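Local coordinates for glucose-resistance amylase regulator (Weissella paramesenteroides ATCC 33313, PDB 4RK6), which probably acts as a LacI-family, CcpA-type transcription regulator that binds DNA, and holds alpha-D-glucopyranose in the cleft of its sugar-binding domain, at residues A69-S74 with R249-L254; S116-L121 with I150-D155; F164-G167 with E173-Y176; T177-T180 with D184-Q187; Q229-R234 with I275-V280. All blocks are in the same frame, centred on the assembly; numbering follows the deposited sequence.

Contact 1 of 5, residues A69-S74 with R249-L254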
# COMPACT_ATOMS: atom_id res chain seq x y z
N ALA A 69 -3.42 -3.17 -25.63
CA ALA A 69 -3.07 -4.30 -24.79
C ALA A 69 -3.70 -4.12 -23.45
O ALA A 69 -3.92 -2.99 -23.02
CB ALA A 69 -1.57 -4.43 -24.63
N VAL A 70 -3.96 -5.24 -22.78
CA VAL A 70 -4.51 -5.23 -21.44
C VAL A 70 -3.68 -6.18 -20.63
O VAL A 70 -3.50 -7.32 -21.01
CB VAL A 70 -5.98 -5.69 -21.41
CG1 VAL A 70 -6.48 -5.81 -19.97
CG2 VAL A 70 -6.84 -4.73 -22.21
N PHE A 71 -3.16 -5.68 -19.52
CA PHE A 71 -2.37 -6.45 -18.62
C PHE A 71 -3.23 -6.86 -17.45
O PHE A 71 -3.84 -6.01 -16.81
CB PHE A 71 -1.17 -5.63 -18.16
CG PHE A 71 -0.25 -5.31 -19.31
CD1 PHE A 71 0.55 -6.31 -19.85
CD2 PHE A 71 -0.27 -4.08 -19.92
CE1 PHE A 71 1.36 -6.06 -20.95
CE2 PHE A 71 0.54 -3.81 -21.00
CZ PHE A 71 1.35 -4.81 -21.52
N MSE A 72 -3.27 -8.16 -17.18
CA MSE A 72 -4.09 -8.72 -16.10
C MSE A 72 -3.23 -9.13 -14.93
O MSE A 72 -2.30 -9.89 -15.10
CB MSE A 72 -4.79 -9.97 -16.64
CG MSE A 72 -5.51 -9.67 -17.94
SE MSE A 72 -7.16 -8.66 -17.55
CE MSE A 72 -7.95 -8.78 -19.34
N LEU A 73 -3.55 -8.64 -13.73
CA LEU A 73 -2.79 -9.00 -12.52
C LEU A 73 -3.50 -10.05 -11.66
O LEU A 73 -2.84 -10.77 -10.92
CB LEU A 73 -2.55 -7.77 -11.66
CG LEU A 73 -2.02 -6.48 -12.28
CD1 LEU A 73 -1.30 -5.67 -11.21
CD2 LEU A 73 -1.09 -6.74 -13.45
N SER A 74 -4.83 -10.10 -11.75
CA SER A 74 -5.64 -10.99 -10.92
C SER A 74 -5.52 -12.44 -11.38
O SER A 74 -5.01 -12.72 -12.48
CB SER A 74 -7.12 -10.58 -10.95
OG SER A 74 -7.31 -9.19 -10.72
N ARG A 249 7.99 -4.46 -16.52
CA ARG A 249 8.76 -4.04 -17.70
C ARG A 249 8.75 -5.10 -18.81
O ARG A 249 8.57 -4.78 -20.00
CB ARG A 249 10.22 -3.75 -17.33
CG ARG A 249 10.42 -2.49 -16.51
CD ARG A 249 11.90 -2.12 -16.44
NE ARG A 249 12.66 -3.03 -15.61
CZ ARG A 249 12.80 -2.93 -14.28
NH1 ARG A 249 12.25 -1.91 -13.60
NH2 ARG A 249 13.52 -3.82 -13.63
N ILE A 250 8.94 -6.36 -18.43
CA ILE A 250 9.03 -7.46 -19.39
C ILE A 250 7.67 -7.74 -20.04
O ILE A 250 7.59 -8.00 -21.25
CB ILE A 250 9.65 -8.70 -18.72
CG1 ILE A 250 11.11 -8.40 -18.33
CG2 ILE A 250 9.59 -9.94 -19.60
CD1 ILE A 250 12.06 -8.11 -19.48
N ALA A 251 6.59 -7.65 -19.27
CA ALA A 251 5.25 -7.78 -19.87
C ALA A 251 5.02 -6.71 -20.97
O ALA A 251 4.54 -7.00 -22.06
CB ALA A 251 4.16 -7.70 -18.82
N MSE A 252 5.39 -5.47 -20.69
CA MSE A 252 5.22 -4.41 -21.67
C MSE A 252 6.16 -4.65 -22.84
O MSE A 252 5.77 -4.47 -24.00
CB MSE A 252 5.43 -3.03 -21.02
CG MSE A 252 5.14 -1.88 -21.97
SE MSE A 252 3.34 -1.84 -22.71
CE MSE A 252 3.60 -0.50 -24.13
N GLN A 253 7.37 -5.09 -22.56
CA GLN A 253 8.32 -5.36 -23.65
C GLN A 253 7.86 -6.49 -24.57
O GLN A 253 8.07 -6.45 -25.79
CB GLN A 253 9.71 -5.71 -23.12
CG GLN A 253 10.79 -5.51 -24.17
CD GLN A 253 10.87 -4.06 -24.60
OE1 GLN A 253 10.88 -3.15 -23.76
NE2 GLN A 253 10.92 -3.83 -25.91
N LEU A 254 7.26 -7.51 -23.98
CA LEU A 254 6.67 -8.59 -24.75
C LEU A 254 5.64 -8.05 -25.74
O LEU A 254 5.65 -8.41 -26.93
CB LEU A 254 6.06 -9.63 -23.81
CG LEU A 254 5.61 -10.95 -24.40
CD1 LEU A 254 6.81 -11.69 -24.97
CD2 LEU A 254 4.94 -11.78 -23.31

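Contact 2 of 5, residues S116-L121 with I150-D155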
# COMPACT_ATOMS: atom_id res chain seq x y z
N SER A 116 12.67 -23.27 -3.02
CA SER A 116 13.81 -22.60 -2.40
C SER A 116 13.57 -22.38 -0.91
O SER A 116 14.46 -22.48 -0.11
CB SER A 116 14.15 -21.28 -3.11
OG SER A 116 13.24 -20.24 -2.78
N ILE A 117 12.34 -22.07 -0.53
CA ILE A 117 12.05 -21.78 0.87
C ILE A 117 12.09 -23.06 1.69
O ILE A 117 12.66 -23.10 2.75
CB ILE A 117 10.68 -21.09 1.05
CG1 ILE A 117 10.66 -19.74 0.31
CG2 ILE A 117 10.36 -20.95 2.53
CD1 ILE A 117 9.27 -19.14 0.20
N VAL A 118 11.46 -24.11 1.17
CA VAL A 118 11.42 -25.39 1.86
C VAL A 118 12.83 -25.93 1.99
O VAL A 118 13.23 -26.40 3.05
CB VAL A 118 10.51 -26.37 1.10
CG1 VAL A 118 10.69 -27.79 1.61
CG2 VAL A 118 9.07 -25.95 1.21
N ASP A 119 13.62 -25.84 0.92
CA ASP A 119 15.01 -26.30 0.98
C ASP A 119 15.83 -25.61 2.08
O ASP A 119 16.56 -26.24 2.84
CB ASP A 119 15.68 -26.11 -0.37
CG ASP A 119 16.82 -27.06 -0.58
OD1 ASP A 119 16.59 -28.29 -0.55
OD2 ASP A 119 17.94 -26.59 -0.75
N TYR A 120 15.67 -24.29 2.15
CA TYR A 120 16.34 -23.49 3.17
C TYR A 120 15.87 -23.86 4.57
O TYR A 120 16.69 -24.06 5.47
CB TYR A 120 16.09 -21.99 2.90
CG TYR A 120 16.61 -21.11 3.97
CD1 TYR A 120 17.97 -21.08 4.26
CD2 TYR A 120 15.77 -20.31 4.71
CE1 TYR A 120 18.47 -20.26 5.27
CE2 TYR A 120 16.25 -19.49 5.71
CZ TYR A 120 17.58 -19.46 5.99
OH TYR A 120 18.02 -18.63 7.00
N LEU A 121 14.57 -23.95 4.78
CA LEU A 121 14.07 -24.26 6.11
C LEU A 121 14.52 -25.65 6.59
O LEU A 121 14.89 -25.81 7.74
CB LEU A 121 12.55 -24.16 6.17
CG LEU A 121 12.01 -22.72 6.15
CD1 LEU A 121 10.49 -22.70 6.09
CD2 LEU A 121 12.49 -21.92 7.34
N ILE A 150 3.16 -28.74 -0.73
CA ILE A 150 3.02 -30.16 -0.50
C ILE A 150 4.00 -30.98 -1.36
O ILE A 150 4.68 -31.88 -0.84
CB ILE A 150 1.55 -30.62 -0.65
CG1 ILE A 150 0.75 -30.02 0.51
CG2 ILE A 150 1.48 -32.15 -0.58
CD1 ILE A 150 -0.74 -29.95 0.27
N LYS A 151 4.12 -30.63 -2.63
CA LYS A 151 5.06 -31.30 -3.55
C LYS A 151 6.49 -31.18 -3.05
O LYS A 151 7.22 -32.16 -2.98
CB LYS A 151 4.94 -30.71 -4.95
CG LYS A 151 5.90 -31.33 -5.98
CD LYS A 151 5.77 -30.68 -7.35
CE LYS A 151 6.47 -31.49 -8.44
NZ LYS A 151 7.82 -31.99 -8.06
N SER A 152 6.88 -29.97 -2.66
CA SER A 152 8.24 -29.74 -2.20
C SER A 152 8.55 -30.52 -0.91
O SER A 152 9.62 -31.13 -0.77
CB SER A 152 8.52 -28.24 -2.01
OG SER A 152 9.86 -28.05 -1.59
N MSE A 153 7.62 -30.51 0.03
CA MSE A 153 7.81 -31.19 1.30
C MSE A 153 7.94 -32.67 1.04
O MSE A 153 8.83 -33.32 1.59
CB MSE A 153 6.66 -30.92 2.27
CG MSE A 153 6.60 -29.47 2.75
SE MSE A 153 7.95 -29.13 4.12
CE MSE A 153 7.05 -29.96 5.66
N THR A 154 7.07 -33.22 0.20
CA THR A 154 7.14 -34.65 -0.10
C THR A 154 8.36 -35.01 -0.96
O THR A 154 8.95 -36.06 -0.75
CB THR A 154 5.82 -35.17 -0.70
OG1 THR A 154 5.50 -34.48 -1.90
CG2 THR A 154 4.67 -34.99 0.26
N ASP A 155 8.78 -34.12 -1.88
CA ASP A 155 10.05 -34.30 -2.64
C ASP A 155 11.27 -34.41 -1.71
O ASP A 155 12.27 -35.05 -2.05
CB ASP A 155 10.33 -33.12 -3.59
CG ASP A 155 9.46 -33.12 -4.85
OD1 ASP A 155 8.82 -34.12 -5.21
OD2 ASP A 155 9.43 -32.07 -5.52

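Contact 3 of 5, residues F164-G167 with E173-Y176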
# COMPACT_ATOMS: atom_id res chain seq x y z
N PHE A 164 1.54 -28.65 7.51
CA PHE A 164 0.41 -27.93 8.12
C PHE A 164 -0.04 -26.79 7.23
O PHE A 164 0.76 -26.18 6.57
CB PHE A 164 0.80 -27.42 9.51
CG PHE A 164 1.23 -28.49 10.45
CD1 PHE A 164 2.53 -29.01 10.38
CD2 PHE A 164 0.34 -29.03 11.37
CE1 PHE A 164 2.93 -30.02 11.24
CE2 PHE A 164 0.74 -30.03 12.22
CZ PHE A 164 2.03 -30.53 12.16
N LEU A 165 -1.34 -26.52 7.21
CA LEU A 165 -1.93 -25.50 6.36
C LEU A 165 -2.87 -24.62 7.16
O LEU A 165 -3.58 -25.11 8.02
CB LEU A 165 -2.76 -26.14 5.25
CG LEU A 165 -2.04 -27.10 4.32
CD1 LEU A 165 -3.02 -27.83 3.42
CD2 LEU A 165 -1.00 -26.36 3.48
N TYR A 166 -2.90 -23.33 6.86
CA TYR A 166 -3.95 -22.46 7.39
C TYR A 166 -4.21 -21.27 6.54
O TYR A 166 -3.28 -20.56 6.17
CB TYR A 166 -3.61 -21.94 8.79
CG TYR A 166 -4.71 -21.11 9.41
CD1 TYR A 166 -4.82 -19.74 9.14
CD2 TYR A 166 -5.69 -21.69 10.22
CE1 TYR A 166 -5.83 -18.98 9.68
CE2 TYR A 166 -6.72 -20.93 10.78
CZ TYR A 166 -6.77 -19.57 10.49
OH TYR A 166 -7.74 -18.77 11.00
N GLY A 167 -5.49 -21.02 6.26
CA GLY A 167 -5.92 -19.71 5.78
C GLY A 167 -6.54 -19.66 4.40
O GLY A 167 -6.28 -20.53 3.55
N GLU A 173 -4.71 -10.44 9.15
CA GLU A 173 -5.61 -11.15 10.04
C GLU A 173 -5.44 -12.66 9.92
O GLU A 173 -5.45 -13.37 10.92
CB GLU A 173 -7.05 -10.75 9.73
CG GLU A 173 -7.42 -9.34 10.19
CD GLU A 173 -6.95 -8.19 9.28
OE1 GLU A 173 -6.49 -8.41 8.13
OE2 GLU A 173 -7.05 -7.02 9.74
N THR A 174 -5.23 -13.15 8.70
CA THR A 174 -5.00 -14.58 8.51
C THR A 174 -3.72 -15.02 9.19
O THR A 174 -3.66 -16.07 9.84
CB THR A 174 -5.03 -14.94 7.02
OG1 THR A 174 -6.38 -14.80 6.52
CG2 THR A 174 -4.50 -16.36 6.76
N GLY A 175 -2.65 -14.24 9.08
CA GLY A 175 -1.46 -14.59 9.82
C GLY A 175 -1.67 -14.58 11.33
O GLY A 175 -1.18 -15.47 12.04
N TYR A 176 -2.34 -13.55 11.82
CA TYR A 176 -2.56 -13.40 13.25
C TYR A 176 -3.41 -14.54 13.80
O TYR A 176 -3.09 -15.14 14.84
CB TYR A 176 -3.25 -12.06 13.54
CG TYR A 176 -3.13 -11.65 14.99
CD1 TYR A 176 -4.00 -12.16 15.95
CD2 TYR A 176 -2.13 -10.78 15.41
CE1 TYR A 176 -3.87 -11.80 17.28
CE2 TYR A 176 -1.99 -10.41 16.73
CZ TYR A 176 -2.87 -10.93 17.68
OH TYR A 176 -2.73 -10.59 19.01

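Contact 4 of 5, residues T177-T180 with D184-Q187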
# COMPACT_ATOMS: atom_id res chain seq x y z
N THR A 177 -4.49 -14.84 13.09
CA THR A 177 -5.44 -15.87 13.57
C THR A 177 -4.90 -17.28 13.44
O THR A 177 -5.33 -18.17 14.19
CB THR A 177 -6.83 -15.76 12.88
OG1 THR A 177 -6.76 -15.99 11.47
CG2 THR A 177 -7.47 -14.42 13.15
N SER A 178 -3.98 -17.51 12.50
CA SER A 178 -3.49 -18.86 12.26
C SER A 178 -2.97 -19.50 13.55
O SER A 178 -3.27 -20.65 13.85
CB SER A 178 -2.40 -18.88 11.19
OG SER A 178 -1.23 -18.19 11.62
N VAL A 179 -2.17 -18.76 14.29
CA VAL A 179 -1.49 -19.32 15.47
C VAL A 179 -2.19 -19.02 16.78
O VAL A 179 -1.70 -19.41 17.83
CB VAL A 179 -0.02 -18.85 15.56
CG1 VAL A 179 0.78 -19.47 14.44
CG2 VAL A 179 0.06 -17.32 15.52
N THR A 180 -3.33 -18.35 16.72
CA THR A 180 -4.13 -18.07 17.91
C THR A 180 -5.42 -18.90 17.90
O THR A 180 -5.70 -19.61 18.85
CB THR A 180 -4.44 -16.57 18.04
OG1 THR A 180 -4.99 -16.09 16.81
CG2 THR A 180 -3.17 -15.80 18.33
N ASP A 184 -2.92 -24.06 18.58
CA ASP A 184 -2.68 -23.74 19.98
C ASP A 184 -1.34 -23.03 20.08
O ASP A 184 -0.29 -23.64 19.85
CB ASP A 184 -2.66 -25.06 20.78
CG ASP A 184 -2.31 -24.88 22.23
OD1 ASP A 184 -2.14 -23.74 22.72
OD2 ASP A 184 -2.19 -25.93 22.90
N ILE A 185 -1.38 -21.74 20.40
CA ILE A 185 -0.17 -20.90 20.40
C ILE A 185 0.86 -21.37 21.39
O ILE A 185 2.03 -21.10 21.22
CB ILE A 185 -0.48 -19.40 20.61
CG1 ILE A 185 0.71 -18.52 20.19
CG2 ILE A 185 -0.87 -19.09 22.06
CD1 ILE A 185 0.31 -17.12 19.84
N ASN A 186 0.42 -22.11 22.42
CA ASN A 186 1.29 -22.60 23.45
C ASN A 186 1.97 -23.91 23.10
O ASN A 186 2.94 -24.28 23.76
CB ASN A 186 0.51 -22.88 24.74
CG ASN A 186 -0.35 -21.73 25.16
OD1 ASN A 186 0.16 -20.65 25.47
ND2 ASN A 186 -1.67 -21.95 25.21
N GLN A 187 1.47 -24.60 22.10
CA GLN A 187 2.01 -25.88 21.67
C GLN A 187 1.91 -25.99 20.16
O GLN A 187 1.29 -26.89 19.63
CB GLN A 187 1.21 -27.03 22.31
CG GLN A 187 1.39 -27.13 23.81
CD GLN A 187 0.62 -28.29 24.40
OE1 GLN A 187 0.10 -28.21 25.51
NE2 GLN A 187 0.52 -29.37 23.65
O HOH W 1 -3.95 -20.31 20.76

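Contact 5 of 5, residues Q229-R234 with I275-V280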
# COMPACT_ATOMS: atom_id res chain seq x y z
N GLN A 229 7.06 -4.08 4.04
CA GLN A 229 6.71 -4.65 5.36
C GLN A 229 7.79 -5.57 5.93
O GLN A 229 7.98 -5.62 7.17
CB GLN A 229 5.36 -5.34 5.32
CG GLN A 229 4.65 -5.40 6.64
CD GLN A 229 4.16 -4.02 7.10
OE1 GLN A 229 3.75 -3.19 6.28
NE2 GLN A 229 4.21 -3.78 8.38
N THR A 230 8.52 -6.29 5.07
CA THR A 230 9.57 -7.18 5.55
C THR A 230 10.76 -6.46 6.18
O THR A 230 11.45 -7.02 7.01
CB THR A 230 10.09 -8.13 4.44
OG1 THR A 230 10.78 -7.39 3.42
CG2 THR A 230 8.95 -8.92 3.85
N GLU A 231 10.95 -5.21 5.78
CA GLU A 231 12.02 -4.34 6.30
C GLU A 231 11.61 -3.56 7.56
O GLU A 231 12.47 -3.18 8.36
CB GLU A 231 12.43 -3.33 5.22
CG GLU A 231 12.85 -3.92 3.88
CD GLU A 231 12.72 -2.94 2.72
OE1 GLU A 231 12.58 -1.72 2.94
OE2 GLU A 231 12.73 -3.40 1.56
N ILE A 232 10.32 -3.30 7.71
CA ILE A 232 9.84 -2.53 8.87
C ILE A 232 9.38 -3.43 10.01
O ILE A 232 9.26 -2.99 11.14
CB ILE A 232 8.79 -1.44 8.52
CG1 ILE A 232 7.45 -2.02 8.16
CG2 ILE A 232 9.27 -0.56 7.38
CD1 ILE A 232 6.44 -0.98 7.72
N ALA A 233 9.15 -4.71 9.71
CA ALA A 233 8.86 -5.71 10.74
C ALA A 233 10.04 -5.83 11.68
O ALA A 233 11.20 -5.57 11.30
CB ALA A 233 8.59 -7.07 10.11
N ARG A 234 9.75 -6.22 12.91
CA ARG A 234 10.78 -6.52 13.89
C ARG A 234 10.41 -7.81 14.60
O ARG A 234 9.43 -7.83 15.34
CB ARG A 234 10.96 -5.37 14.90
CG ARG A 234 11.56 -4.10 14.29
CD ARG A 234 13.05 -4.24 13.99
NE ARG A 234 13.66 -3.03 13.45
CZ ARG A 234 13.57 -2.59 12.19
NH1 ARG A 234 12.84 -3.23 11.27
NH2 ARG A 234 14.21 -1.48 11.84
N ILE A 275 16.13 -13.59 0.50
CA ILE A 275 16.87 -12.66 1.31
C ILE A 275 16.77 -13.04 2.76
O ILE A 275 15.69 -13.02 3.37
CB ILE A 275 16.36 -11.23 1.11
CG1 ILE A 275 16.43 -10.84 -0.36
CG2 ILE A 275 17.16 -10.27 1.98
CD1 ILE A 275 15.91 -9.47 -0.65
N GLN A 276 17.91 -13.37 3.33
CA GLN A 276 17.98 -13.83 4.70
C GLN A 276 18.11 -12.63 5.59
O GLN A 276 19.01 -11.81 5.40
CB GLN A 276 19.19 -14.74 4.82
CG GLN A 276 19.45 -15.33 6.16
CD GLN A 276 20.87 -15.77 6.20
OE1 GLN A 276 21.28 -16.60 5.38
NE2 GLN A 276 21.65 -15.18 7.10
N ARG A 277 17.17 -12.51 6.53
CA ARG A 277 17.17 -11.43 7.51
C ARG A 277 17.16 -12.05 8.91
O ARG A 277 18.04 -12.82 9.21
CB ARG A 277 16.03 -10.45 7.25
CG ARG A 277 16.09 -9.84 5.86
CD ARG A 277 15.44 -8.49 5.83
NE ARG A 277 15.55 -7.82 4.53
CZ ARG A 277 14.56 -7.69 3.67
NH1 ARG A 277 13.37 -8.24 3.91
NH2 ARG A 277 14.76 -7.01 2.55
N ASP A 278 16.17 -11.75 9.76
CA ASP A 278 16.26 -12.04 11.19
C ASP A 278 15.15 -12.94 11.75
O ASP A 278 15.04 -13.12 12.95
CB ASP A 278 16.30 -10.72 11.97
CG ASP A 278 17.53 -9.90 11.64
OD1 ASP A 278 18.62 -10.48 11.51
OD2 ASP A 278 17.42 -8.67 11.52
N SER A 279 14.38 -13.57 10.88
CA SER A 279 13.20 -14.30 11.32
C SER A 279 13.29 -15.82 11.23
O SER A 279 12.27 -16.49 11.35
CB SER A 279 11.95 -13.81 10.56
OG SER A 279 12.02 -14.11 9.19
N VAL A 280 14.50 -16.36 11.03
CA VAL A 280 14.68 -17.82 11.00
C VAL A 280 15.78 -18.28 11.95
O VAL A 280 16.87 -17.75 11.95
CB VAL A 280 15.00 -18.32 9.56
CG1 VAL A 280 15.17 -19.82 9.55
CG2 VAL A 280 13.88 -17.90 8.60
O HOH W 2 12.75 -5.92 0.72

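Contact 1 of 5, residues A69-S74 with R249-L254
A buried strand-to-helix contact joins Phe71 on the parallel strand 69-72 to Ala251 and selenomethionine Met252 on helix 244-257, inside the lobe that holds the start of the modelled chain. The benzyl group of Phe71 leaves the sheet toward the helix; its CG is turned away from its own carbonyl carbon (chi1 -64°), which carries the outer ring atoms CE1 and CZ to the helix. Phe71 CE1 comes to 3.5 Å from Ala251 O and lies 3.9 Å from Ala251 CB, so one ring corner rests on both the carbonyl and the methyl group of the same residue. The selenium sits beside the next two ring atoms, Phe71 CZ and CE2, each 3.8 Å from Met252 SE. From the ring centroid of Phe71 to Met252 SE the distance is 4.8 Å, along a line 71° off the ring normal, an oblique Met-aromatic contact. Met252 reaches it with CG opposite its backbone N (chi1 -175°) and a bend at the next torsion, and the two side chains meet nearly at right angles. No hydrogen bond crosses the interface; dispersion and the polarisable selenium do the work. The ring is closed in further by Val13, Ile93 and Leu95 of the flanking strands, while Met252 also packs on Thr35 and Ser39 of helix 24-39. Residues 69-74 and 249-254 are 175 apart at their closest ends, because the chain visits the other lobe in between. Such a helix, completing the first lobe from late in the sequence, is characteristic of the type I periplasmic-binding-protein fold of LacI-family regulators.

Contact 2 of 5, residues S116-L121 with I150-D155
Val118 and Ser152 meet where helix 110-123 packs on helix 144-155, two helices of the Rossmann-like alpha/beta lobe whose CA atoms come within 6.7 Å at this pair. One part of the interface is apolar. The branched end of Val118 points into the second helix, and its CG1, set opposite the backbone N (chi1 167°), lies 4.0 Å from the selenium of selenomethionine Met153. The Met153 chain is bent twice to bring the selenium against the valine, the two side chains crossing at a slant, and Leu158 packs on it as well. Behind the interface, Val118 also rests on Ile194 of strand 192-195, which ties the helix pair to the sheet.

Polar bonds run both between the helices and along the second one. Ser152 OG is buried against the valine but is hydrogen-bonded to Asn115, one turn back on the partner helix, so the hydroxyl itself links the two helices. His156, just past the second segment, makes another link: its ring nitrogens are bonded to Ser152 O and to Asp119 OD1. On the solvent side, Lys151 NZ and Asp155 OD2 form a salt bridge of 3.0 Å between successive turns, the lysine approaching the syn lone pair of that oxygen. The closest approach is between unlike groups: Ser152 OG touches the methine of Val118, 3.2 Å from CB, and sits 3.3 Å from CG1.

Contact 3 of 5, residues F164-G167 with E173-Y176
Thr174, near the start of helix 172-182, is wedged against Tyr166 and Gly167 at the end of strand 163-166, the outermost of this chain's sheet on that side. This is the tight part. Thr174 CG2 lies 3.8 Å from Gly167 CA, an approach made possible by a residue without a side chain whose phi is 117°. Thr174 CG2 is also 4.1 Å from Tyr166 CE1, and Tyr166 CE1 stands 3.6 Å from Thr174 O, met obliquely. Tyr166 CG lies opposite its backbone N (chi1 -177°), swinging the ring off the strand along the first turns of the helix. The polar ends are held by residues beside the patch: Tyr166 OH is bonded to Thr177 OG1, and Thr174 OG1 to Asp169. The looser side belongs to the helix surface. Glu173 is exposed, and Tyr176 points away from the strand, where it packs on Arg234 of the second subunit. The intervening turn carries His170, part of the glucose pocket, and the Thr174 side chain is about 11 Å from the sugar. With no hydrogen bond directly across the segments, close fit sets the spacing of strand and helix, while hydroxyl bonds to neighbouring residues fix the tyrosine and threonine rotations.

Contact 4 of 5, residues T177-T180 with D184-Q187
Val179 and Ile185 bring their CA atoms to 5.3 Å as the chain widens into a pi-type turn at 178-180 and then folds back through a type I beta turn from Asp184 to Gln187. The contact pairs the later part of helix 172-182 with the loop that leads on to strand 192-195. Ile185 supplies the apolar part. Its CG1 branch, opposite the backbone N (chi1 -163°), extends beside Thr180, and the two side chains run alongside each other with Thr180 CG2 and Ile185 CD1 4.0 Å apart. Ile185 CD1 also approaches Val179 CG2, at 4.3 Å. His211 packs on both Thr180 and Ile185, and Val179 leans on Leu204 and Ala207 of helix 198-210, so the inner face is covered while Asp184 and Asn186 are exposed. Thr180 OG1 turns back to Tyr176 O and takes no part in the apolar patch. Within the loop, Asp184 OD1 accepts Asn186 N at 3.0 Å from above the carboxylate plane, making an Asx turn inside the beta turn; Asn186 ND2 adds a weak bond to the same oxygen. No direct hydrogen bond spans the two segments, but a water does the joining: it accepts from Ile185 N at 3.0 Å and lies 2.7 Å from Thr180 O. Tightest of all is the carbonyl of Val179, whose O presses to 3.0 Å from Ile185 CB.

Contact 5 of 5, residues Q229-R234 with I275-V280
Arg277 reaches from the loop after strand 267-275 to bring its guanidinium against Thr230 and Glu231 of the short helix 229-232, the first at its edge, the second over a face. The arginine chain is extended from CG to NE and crosses the threonine at about a right angle, so that NH1 meets Thr230 OG1 near the guanidinium edge. That bond from Arg277 NH1 to Thr230 OG1 is 2.8 Å long but bent, with an N-H...O angle of 132° and the oxygen tilted from the plane. NH1 has a second acceptor in Leu237 O, and Thr230 OG1 is bonded in turn to Leu227 O, so the hydroxyl and NH1 each have two partners. Glu231 CG stands 3.9 Å from Arg277 NH2, while Ile275 CG2 covers the opposite face. The carboxylate is turned 78° from the guanidinium, and Glu231 OE2 lies 4.3 Å from Arg277 NH2, well out of its plane. The opposite charges probably attract, but there is no salt bridge. A water lying in the guanidinium plane completes the link, donating to Glu231 OE2 at 2.7 Å and accepting from Arg277 NH2 at 2.9 Å. Just past the helix, Arg234 NH1 is shared between Glu231 O and Ala233 O, and Arg234 NE makes a salt bridge to Asp210 of the second subunit. Helix 229-232 follows the glucose-pocket residues Ile224 and Asp225 and lies at the dimer interface, Gln229 and Ile232 meeting the second subunit; Arg277 links it to Leu237 and Thr239 at the start of strand 238-241, while Gln229 and Ala233 pack toward helix 198-210.

Contacts 1 and 2 are buried and mainly apolar, each including a selenomethionine, but they lie in different lobes, with centres about 30 Å apart: contact 1 sets a helix on the sheet, contact 2 a helix on a helix. The other three are partly buried; waters bridge contacts 4 and 5. Contacts 3 and 4 share helix 172-182 and touch directly, Tyr166 of one packing on Ser178 of the other; contact 3 uses its first turns, contact 4 its later part. Contact 5, the only one with a direct hydrogen bond across its segments, adjoins contact 2 through Tyr120 and Val280 and borders the second subunit, which contact 3 meets only through Tyr176.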